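Local coordinates for protein acetyltransferase, GNAT family (Enterococcus faecalis, PDB 1U6M) that probably transfers an acyl group, most likely acetyl from acetyl-CoA as in other GNAT-family enzymes, to an acceptor that is not identified, at residues 105-110 and 114-119; 41-46 and 50-55. One frame throughout, in Å; residues are numbered along the deposited sequence.

Contact 1: residues 105-110 and 114-119; sequences EEETLP and YLDTIS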
ATOM      1  N   GLU A 105       2.601 -12.970   1.258  1.00 53.04           N
ATOM      2  CA  GLU A 105       3.311 -12.040   2.167  1.00 57.97           C
ATOM      3  C   GLU A 105       4.837 -12.278   2.112  1.00 61.19           C
ATOM      4  O   GLU A 105       5.501 -12.487   3.143  1.00 61.00           O
ATOM      5  CB  GLU A 105       2.773 -12.149   3.623  1.00 57.76           C
ATOM      6  CG  GLU A 105       1.318 -11.665   3.875  1.00 57.54           C
ATOM      7  CD  GLU A 105       0.785 -12.033   5.284  1.00 57.93           C
ATOM      8  OE1 GLU A 105       1.223 -13.087   5.825  1.00 56.19           O
ATOM      9  OE2 GLU A 105      -0.072 -11.281   5.853  1.00 56.30           O
ATOM     10  N   GLU A 106       5.384 -12.252   0.896  1.00 64.00           N
ATOM     11  CA  GLU A 106       6.797 -12.584   0.721  1.00 66.63           C
ATOM     12  C   GLU A 106       7.613 -11.531  -0.069  1.00 62.14           C
ATOM     13  O   GLU A 106       8.481 -11.880  -0.876  1.00 62.86           O
ATOM     14  CB  GLU A 106       6.922 -13.994   0.121  1.00 67.93           C
ATOM     15  CG  GLU A 106       6.511 -15.135   1.110  1.00 71.85           C
ATOM     16  CD  GLU A 106       6.162 -16.461   0.410  1.00 72.16           C
ATOM     17  OE1 GLU A 106       6.011 -16.493  -0.834  1.00 74.38           O
ATOM     18  OE2 GLU A 106       6.027 -17.479   1.124  1.00 77.85           O
ATOM     19  N   GLU A 107       7.360 -10.251   0.198  1.00 55.54           N
ATOM     20  CA  GLU A 107       7.859  -9.225  -0.691  1.00 49.04           C
ATOM     21  C   GLU A 107       8.889  -8.243  -0.097  1.00 45.10           C
ATOM     22  O   GLU A 107       9.521  -7.496  -0.826  1.00 43.05           O
ATOM     23  CB  GLU A 107       6.688  -8.524  -1.392  1.00 49.01           C
ATOM     24  CG  GLU A 107       5.624  -7.929  -0.509  1.00 47.83           C
ATOM     25  CD  GLU A 107       4.365  -7.546  -1.294  1.00 48.25           C
ATOM     26  OE1 GLU A 107       3.668  -6.557  -0.984  1.00 47.62           O
ATOM     27  OE2 GLU A 107       4.055  -8.263  -2.240  1.00 49.96           O
ATOM     28  N   THR A 108       9.066  -8.280   1.219  1.00 41.49           N
ATOM     29  CA  THR A 108       9.982  -7.377   1.911  1.00 39.29           C
ATOM     30  C   THR A 108      11.365  -7.978   2.158  1.00 37.80           C
ATOM     31  O   THR A 108      11.516  -9.188   2.104  1.00 37.18           O
ATOM     32  CB  THR A 108       9.400  -6.832   3.245  1.00 38.85           C
ATOM     33  OG1 THR A 108       9.487  -7.844   4.270  1.00 40.15           O
ATOM     34  CG2 THR A 108       7.970  -6.373   3.070  1.00 35.38           C
ATOM     35  N   LEU A 109      12.353  -7.113   2.400  1.00 36.66           N
ATOM     36  CA  LEU A 109      13.655  -7.492   2.961  1.00 37.19           C
ATOM     37  C   LEU A 109      13.805  -6.997   4.419  1.00 38.17           C
ATOM     38  O   LEU A 109      13.213  -5.973   4.788  1.00 37.79           O
ATOM     39  CB  LEU A 109      14.806  -6.924   2.137  1.00 37.04           C
ATOM     40  CG  LEU A 109      15.069  -7.445   0.725  1.00 37.63           C
ATOM     41  CD1 LEU A 109      16.439  -6.981   0.292  1.00 37.23           C
ATOM     42  CD2 LEU A 109      14.943  -8.992   0.609  1.00 39.70           C
ATOM     43  N   PRO A 110      14.597  -7.725   5.264  1.00 39.68           N
ATOM     44  CA  PRO A 110      14.782  -7.286   6.672  1.00 39.96           C
ATOM     45  C   PRO A 110      15.274  -5.836   6.786  1.00 40.96           C
ATOM     46  O   PRO A 110      16.011  -5.386   5.934  1.00 40.99           O
ATOM     47  CB  PRO A 110      15.867  -8.259   7.204  1.00 39.49           C
ATOM     48  CG  PRO A 110      15.795  -9.454   6.332  1.00 40.11           C
ATOM     49  CD  PRO A 110      15.340  -8.984   4.965  1.00 39.13           C
ATOM     50  N   TYR A 114       9.084  -0.795   4.219  1.00 20.28           N
ATOM     51  CA  TYR A 114       8.662  -1.260   2.921  1.00 19.83           C
ATOM     52  C   TYR A 114       7.450  -0.465   2.354  1.00 20.70           C
ATOM     53  O   TYR A 114       6.410  -0.325   3.034  1.00 20.57           O
ATOM     54  CB  TYR A 114       8.304  -2.731   2.983  1.00 19.47           C
ATOM     55  CG  TYR A 114       7.808  -3.262   1.647  1.00 18.86           C
ATOM     56  CD1 TYR A 114       6.465  -3.654   1.475  1.00 17.94           C
ATOM     57  CD2 TYR A 114       8.656  -3.360   0.551  1.00 18.10           C
ATOM     58  CE1 TYR A 114       6.012  -4.157   0.245  1.00 16.59           C
ATOM     59  CE2 TYR A 114       8.177  -3.859  -0.703  1.00 17.47           C
ATOM     60  CZ  TYR A 114       6.873  -4.238  -0.823  1.00 17.36           C
ATOM     61  OH  TYR A 114       6.406  -4.702  -2.041  1.00 21.70           O
ATOM     62  N   LEU A 115       7.604   0.048   1.125  1.00 20.93           N
ATOM     63  CA  LEU A 115       6.527   0.742   0.431  1.00 20.90           C
ATOM     64  C   LEU A 115       5.652  -0.282  -0.255  1.00 21.06           C
ATOM     65  O   LEU A 115       6.029  -0.859  -1.248  1.00 21.50           O
ATOM     66  CB  LEU A 115       7.048   1.779  -0.572  1.00 20.69           C
ATOM     67  CG  LEU A 115       6.034   2.413  -1.573  1.00 20.93           C
ATOM     68  CD1 LEU A 115       4.966   3.128  -0.844  1.00 18.38           C
ATOM     69  CD2 LEU A 115       6.742   3.355  -2.654  1.00 20.80           C
ATOM     70  N   ASP A 116       4.457  -0.477   0.292  1.00 21.45           N
ATOM     71  CA  ASP A 116       3.466  -1.404  -0.226  1.00 21.28           C
ATOM     72  C   ASP A 116       2.768  -0.837  -1.482  1.00 21.15           C
ATOM     73  O   ASP A 116       2.693  -1.480  -2.504  1.00 19.31           O
ATOM     74  CB  ASP A 116       2.430  -1.628   0.881  1.00 22.01           C
ATOM     75  CG  ASP A 116       1.442  -2.712   0.538  1.00 26.78           C
ATOM     76  OD1 ASP A 116       1.372  -3.717   1.267  1.00 32.89           O
ATOM     77  OD2 ASP A 116       0.740  -2.595  -0.470  1.00 31.29           O
ATOM     78  N   THR A 117       2.232   0.391  -1.379  1.00 20.53           N
ATOM     79  CA  THR A 117       1.560   0.957  -2.491  1.00 19.94           C
ATOM     80  C   THR A 117       1.503   2.477  -2.515  1.00 19.21           C
ATOM     81  O   THR A 117       1.373   3.126  -1.485  1.00 17.88           O
ATOM     82  CB  THR A 117       0.148   0.318  -2.730  1.00 20.70           C
ATOM     83  OG1 THR A 117      -0.236   0.718  -4.059  1.00 27.17           O
ATOM     84  CG2 THR A 117      -0.919   0.907  -1.891  1.00 18.98           C
ATOM     85  N   ILE A 118       1.602   3.045  -3.715  1.00 19.88           N
ATOM     86  CA  ILE A 118       1.204   4.455  -3.926  1.00 20.73           C
ATOM     87  C   ILE A 118       0.030   4.423  -4.890  1.00 21.27           C
ATOM     88  O   ILE A 118       0.145   3.874  -5.983  1.00 21.53           O
ATOM     89  CB  ILE A 118       2.375   5.354  -4.487  1.00 21.66           C
ATOM     90  CG1 ILE A 118       3.417   5.627  -3.378  1.00 21.80           C
ATOM     91  CG2 ILE A 118       1.793   6.641  -5.085  1.00 18.43           C
ATOM     92  CD1 ILE A 118       4.728   6.068  -3.868  1.00 23.81           C
ATOM     93  N   SER A 119      -1.107   4.948  -4.462  1.00 21.70           N
ATOM     94  CA  SER A 119      -2.342   4.905  -5.228  1.00 23.46           C
ATOM     95  C   SER A 119      -2.890   6.280  -5.411  1.00 22.35           C
ATOM     96  O   SER A 119      -3.093   6.966  -4.442  1.00 22.84           O
ATOM     97  CB  SER A 119      -3.429   4.145  -4.492  1.00 23.70           C
ATOM     98  OG  SER A 119      -3.131   2.791  -4.660  1.00 32.20           O
TER
HETATM   99  O   HOH W   1       0.782  -5.668  -1.791  1.00 37.87           O
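Thr108 lays its methyl over one face of the Tyr114 ring. Thr108 CG2 stands 3.8 Å from the centroid of the Tyr114 ring, 29° off the normal, which makes a CH-pi contact. It is closest to the root of the ring, with Thr108 CG2 3.4 Å from Tyr114 CG. The threonine torsion accounts for this. CG2 is anti to the carbonyl carbon, while OG1 sits between the backbone N and the carbonyl carbon (chi1 77°). The hydroxyl turns to Glu80, with which it is hydrogen-bonded, and the methyl faces the ring.

Glu107 meets the other end of the same tyrosine. Its chain runs extended beyond CG and crosses the tyrosine side chain at about a right angle. The carboxylate plane is turned 56° from the ring plane. Glu107 OE1 lies at the ring edge, near its plane, 3.6 Å from Tyr114 CE1 and 3.5 Å from Tyr114 OH. The phenol oxygen also has a weak hydrogen bond with Asn152.

Two acidic groups come close here, with Glu107 OE1 4.3 Å from Asp116 OD1. A water links them. It donates to Glu107 OE1 at 3.1 Å and, weakly, to Asp116 OD2 at 3.3 Å. Asp116 OD1 is held elsewhere, by a hydrogen bond with Tyr75 and a salt bridge to Arg53, whose positive charge probably eases the repulsion.

Asp116 and Thr117 both face Val73 in a classic beta bulge, as in other GNAT enzymes, where the bulged strand lines the acetyl-CoA site. The bulge lies on strand 112-120, which in the mixed GNAT sheet runs between strand 67-76, antiparallel to it, and strand 148-154, parallel to it. The loop after helix 85-93 brings Glu107 and Thr108 against this strand, and both also touch Tyr75 on strand 67-76.

Contact 2: residues 41-46 and 50-55; sequences DLLAEA and PTYRYG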
ATOM      1  N   ASP A  41     -17.175  -1.509   2.417  1.00 27.04           N
ATOM      2  CA  ASP A  41     -17.477  -1.491   3.858  1.00 28.21           C
ATOM      3  C   ASP A  41     -16.544  -2.355   4.730  1.00 26.70           C
ATOM      4  O   ASP A  41     -16.156  -1.974   5.830  1.00 27.07           O
ATOM      5  CB  ASP A  41     -18.961  -1.882   4.105  1.00 30.60           C
ATOM      6  CG  ASP A  41     -19.968  -0.720   3.720  1.00 38.12           C
ATOM      7  OD1 ASP A  41     -20.004  -0.278   2.551  1.00 45.60           O
ATOM      8  OD2 ASP A  41     -20.727  -0.230   4.576  1.00 44.30           O
ATOM      9  N   LEU A  42     -16.160  -3.517   4.213  1.00 24.59           N
ATOM     10  CA  LEU A  42     -15.316  -4.456   4.919  1.00 22.67           C
ATOM     11  C   LEU A  42     -13.899  -3.867   5.028  1.00 21.19           C
ATOM     12  O   LEU A  42     -13.345  -3.801   6.107  1.00 19.83           O
ATOM     13  CB  LEU A  42     -15.290  -5.783   4.129  1.00 21.77           C
ATOM     14  CG  LEU A  42     -16.577  -6.648   4.155  1.00 22.22           C
ATOM     15  CD1 LEU A  42     -16.514  -7.845   3.117  1.00 22.17           C
ATOM     16  CD2 LEU A  42     -16.937  -7.177   5.558  1.00 18.93           C
ATOM     17  N   LEU A  43     -13.321  -3.483   3.892  1.00 20.94           N
ATOM     18  CA  LEU A  43     -12.063  -2.746   3.835  1.00 21.28           C
ATOM     19  C   LEU A  43     -12.048  -1.565   4.787  1.00 21.55           C
ATOM     20  O   LEU A  43     -11.103  -1.459   5.591  1.00 22.77           O
ATOM     21  CB  LEU A  43     -11.802  -2.281   2.387  1.00 21.09           C
ATOM     22  CG  LEU A  43     -11.521  -3.423   1.410  1.00 20.68           C
ATOM     23  CD1 LEU A  43     -11.562  -2.979  -0.105  1.00 15.57           C
ATOM     24  CD2 LEU A  43     -10.145  -4.137   1.788  1.00 20.53           C
ATOM     25  N   ALA A  44     -13.101  -0.716   4.760  1.00 22.12           N
ATOM     26  CA  ALA A  44     -13.151   0.519   5.627  1.00 22.47           C
ATOM     27  C   ALA A  44     -13.114   0.175   7.056  1.00 23.83           C
ATOM     28  O   ALA A  44     -12.383   0.808   7.855  1.00 25.55           O
ATOM     29  CB  ALA A  44     -14.353   1.366   5.356  1.00 21.67           C
ATOM     30  N   GLU A  45     -13.870  -0.846   7.417  1.00 24.29           N
ATOM     31  CA  GLU A  45     -13.809  -1.325   8.787  1.00 25.23           C
ATOM     32  C   GLU A  45     -12.408  -1.836   9.155  1.00 23.62           C
ATOM     33  O   GLU A  45     -11.961  -1.583  10.251  1.00 24.04           O
ATOM     34  CB  GLU A  45     -14.892  -2.401   9.020  1.00 26.13           C
ATOM     35  CG  GLU A  45     -14.984  -2.885  10.471  1.00 27.92           C
ATOM     36  CD  GLU A  45     -16.118  -3.917  10.713  1.00 27.90           C
ATOM     37  OE1 GLU A  45     -16.040  -4.602  11.783  1.00 27.32           O
ATOM     38  OE2 GLU A  45     -17.055  -4.022   9.837  1.00 30.10           O
ATOM     39  N   ALA A  46     -11.693  -2.531   8.259  1.00 22.45           N
ATOM     40  CA  ALA A  46     -10.337  -3.067   8.622  1.00 21.66           C
ATOM     41  C   ALA A  46      -9.258  -1.914   8.822  1.00 21.53           C
ATOM     42  O   ALA A  46      -8.318  -1.999   9.606  1.00 20.72           O
ATOM     43  CB  ALA A  46      -9.875  -4.114   7.576  1.00 19.22           C
ATOM     44  N   PRO A  50      -4.990  -0.533  13.898  1.00 29.20           N
ATOM     45  CA  PRO A  50      -3.624   0.033  13.903  1.00 27.92           C
ATOM     46  C   PRO A  50      -2.594  -0.724  13.058  1.00 27.19           C
ATOM     47  O   PRO A  50      -1.735  -0.080  12.367  1.00 25.63           O
ATOM     48  CB  PRO A  50      -3.243  -0.074  15.382  1.00 28.50           C
ATOM     49  CG  PRO A  50      -4.586   0.211  16.099  1.00 28.87           C
ATOM     50  CD  PRO A  50      -5.529  -0.663  15.283  1.00 29.43           C
ATOM     51  N   THR A  51      -2.708  -2.061  13.115  1.00 25.85           N
ATOM     52  CA  THR A  51      -1.802  -3.018  12.468  1.00 24.93           C
ATOM     53  C   THR A  51      -2.231  -3.475  11.061  1.00 23.34           C
ATOM     54  O   THR A  51      -1.462  -4.155  10.363  1.00 24.45           O
ATOM     55  CB  THR A  51      -1.584  -4.308  13.325  1.00 25.50           C
ATOM     56  OG1 THR A  51      -2.763  -5.095  13.330  1.00 27.35           O
ATOM     57  CG2 THR A  51      -1.221  -4.003  14.803  1.00 27.62           C
ATOM     58  N   TYR A  52      -3.421  -3.114  10.615  1.00 20.59           N
ATOM     59  CA  TYR A  52      -3.851  -3.537   9.272  1.00 18.95           C
ATOM     60  C   TYR A  52      -2.928  -2.969   8.161  1.00 18.82           C
ATOM     61  O   TYR A  52      -2.437  -1.826   8.270  1.00 18.43           O
ATOM     62  CB  TYR A  52      -5.323  -3.161   9.033  1.00 17.74           C
ATOM     63  CG  TYR A  52      -5.829  -3.614   7.689  1.00 17.40           C
ATOM     64  CD1 TYR A  52      -5.672  -4.960   7.289  1.00 15.91           C
ATOM     65  CD2 TYR A  52      -6.499  -2.718   6.816  1.00 16.63           C
ATOM     66  CE1 TYR A  52      -6.090  -5.393   6.035  1.00 14.39           C
ATOM     67  CE2 TYR A  52      -6.940  -3.163   5.535  1.00 17.37           C
ATOM     68  CZ  TYR A  52      -6.728  -4.517   5.178  1.00 16.59           C
ATOM     69  OH  TYR A  52      -7.141  -4.995   3.947  1.00 18.47           O
ATOM     70  N   ARG A  53      -2.684  -3.780   7.126  1.00 18.29           N
ATOM     71  CA  ARG A  53      -1.996  -3.373   5.905  1.00 18.01           C
ATOM     72  C   ARG A  53      -2.342  -1.926   5.474  1.00 18.36           C
ATOM     73  O   ARG A  53      -1.454  -1.100   5.220  1.00 17.56           O
ATOM     74  CB  ARG A  53      -2.324  -4.337   4.788  1.00 17.07           C
ATOM     75  CG  ARG A  53      -1.503  -4.067   3.518  1.00 19.18           C
ATOM     76  CD  ARG A  53      -1.949  -5.039   2.402  1.00 20.93           C
ATOM     77  NE  ARG A  53      -1.529  -6.421   2.697  1.00 19.71           N
ATOM     78  CZ  ARG A  53      -0.374  -6.953   2.268  1.00 21.90           C
ATOM     79  NH1 ARG A  53       0.480  -6.250   1.540  1.00 19.81           N
ATOM     80  NH2 ARG A  53      -0.050  -8.197   2.580  1.00 23.36           N
ATOM     81  N   TYR A  54      -3.631  -1.628   5.432  1.00 18.68           N
ATOM     82  CA  TYR A  54      -4.122  -0.331   5.059  1.00 19.34           C
ATOM     83  C   TYR A  54      -4.735   0.361   6.228  1.00 20.22           C
ATOM     84  O   TYR A  54      -5.682   1.102   6.039  1.00 20.58           O
ATOM     85  CB  TYR A  54      -5.179  -0.468   3.920  1.00 19.37           C
ATOM     86  CG  TYR A  54      -4.617  -1.183   2.713  1.00 19.75           C
ATOM     87  CD1 TYR A  54      -3.574  -0.629   1.958  1.00 20.86           C
ATOM     88  CD2 TYR A  54      -5.108  -2.412   2.305  1.00 20.87           C
ATOM     89  CE1 TYR A  54      -3.038  -1.308   0.815  1.00 17.59           C
ATOM     90  CE2 TYR A  54      -4.547  -3.083   1.182  1.00 21.34           C
ATOM     91  CZ  TYR A  54      -3.530  -2.511   0.471  1.00 18.56           C
ATOM     92  OH  TYR A  54      -3.005  -3.157  -0.626  1.00 23.92           O
ATOM     93  N   GLY A  55      -4.241   0.099   7.440  1.00 21.43           N
ATOM     94  CA  GLY A  55      -4.666   0.837   8.612  1.00 22.27           C
ATOM     95  C   GLY A  55      -4.336   2.302   8.402  1.00 23.34           C
ATOM     96  O   GLY A  55      -3.287   2.602   7.833  1.00 23.13           O
TER
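In Tyr52 the first torsion is trans (chi1 -178°), with CG opposite the backbone N, and the ring points to helix 36-47. Leu43 has CG anti to the carbonyl carbon, beside its own N (chi1 -67°). This turns the branch, and CD2 is the methyl that reaches the phenol end. A type I beta turn, Tyr52 to Gly55, lies in the loop after helix 36-47 and packs against the last part of that helix. It belongs to the helical part of the GNAT fold between the first strand, 3-6, and strand 59-64.

Ala46 supplies the main contact. Its methyl sits over one face of the Tyr52 ring, displaced toward the rim, in a CH-pi contact. Ala46 CB is 3.8 Å from the centroid of the Tyr52 ring and 15° off the normal. The opposite face is covered from within the turn by Tyr54 N and Arg53 CB, both also toward the rim. The ring is therefore sandwiched between the helix and its own turn.

Leu43 reaches the far end of the tyrosine at a slant, with Leu43 CD2 3.8 Å from Tyr52 OH. No hydrogen bond joins the two segments, and the contact is buried packing. Pro86 and Leu87 of helix 85-93 also touch Tyr52. Leu43 continues onto Ala16 and Val19 of helix 12-25, so the contact lies among three helices.

The turn is closed by a hydrogen bond from Gly55 N to Tyr52 O of 2.8 Å. Thr47 OG1 is hydrogen-bonded to Tyr54 O, which ties the end of the helix to the turn. At the other end of the tyrosine side chain, Ala46 O approaches Tyr52 CB to 3.3 Å.

How the contacts relate
The centres of the two contacts are about 17 Å apart, and contact 2 closes before contact 1 opens along the chain. They meet through the turn residues of 50-55. Arg53 NH1 makes a salt bridge of 2.7 Å with Asp116 OD1, tying the turn to strand 112-120. Arg53 NH1 also lies 4.1 Å from Glu107 OE1, so that it is near both Asp116 and Glu107. Tyr54 OH packs 3.8 Å from Asp116 OD2. A second salt bridge, to Asp84, further fixes the guanidinium. A sulfate ion, probably from the crystallisation liquor, lies about 5 Å from the side chain of Tyr114 and may mark a pocket beside strand 112-120, where GNAT relatives bind acetyl-CoA.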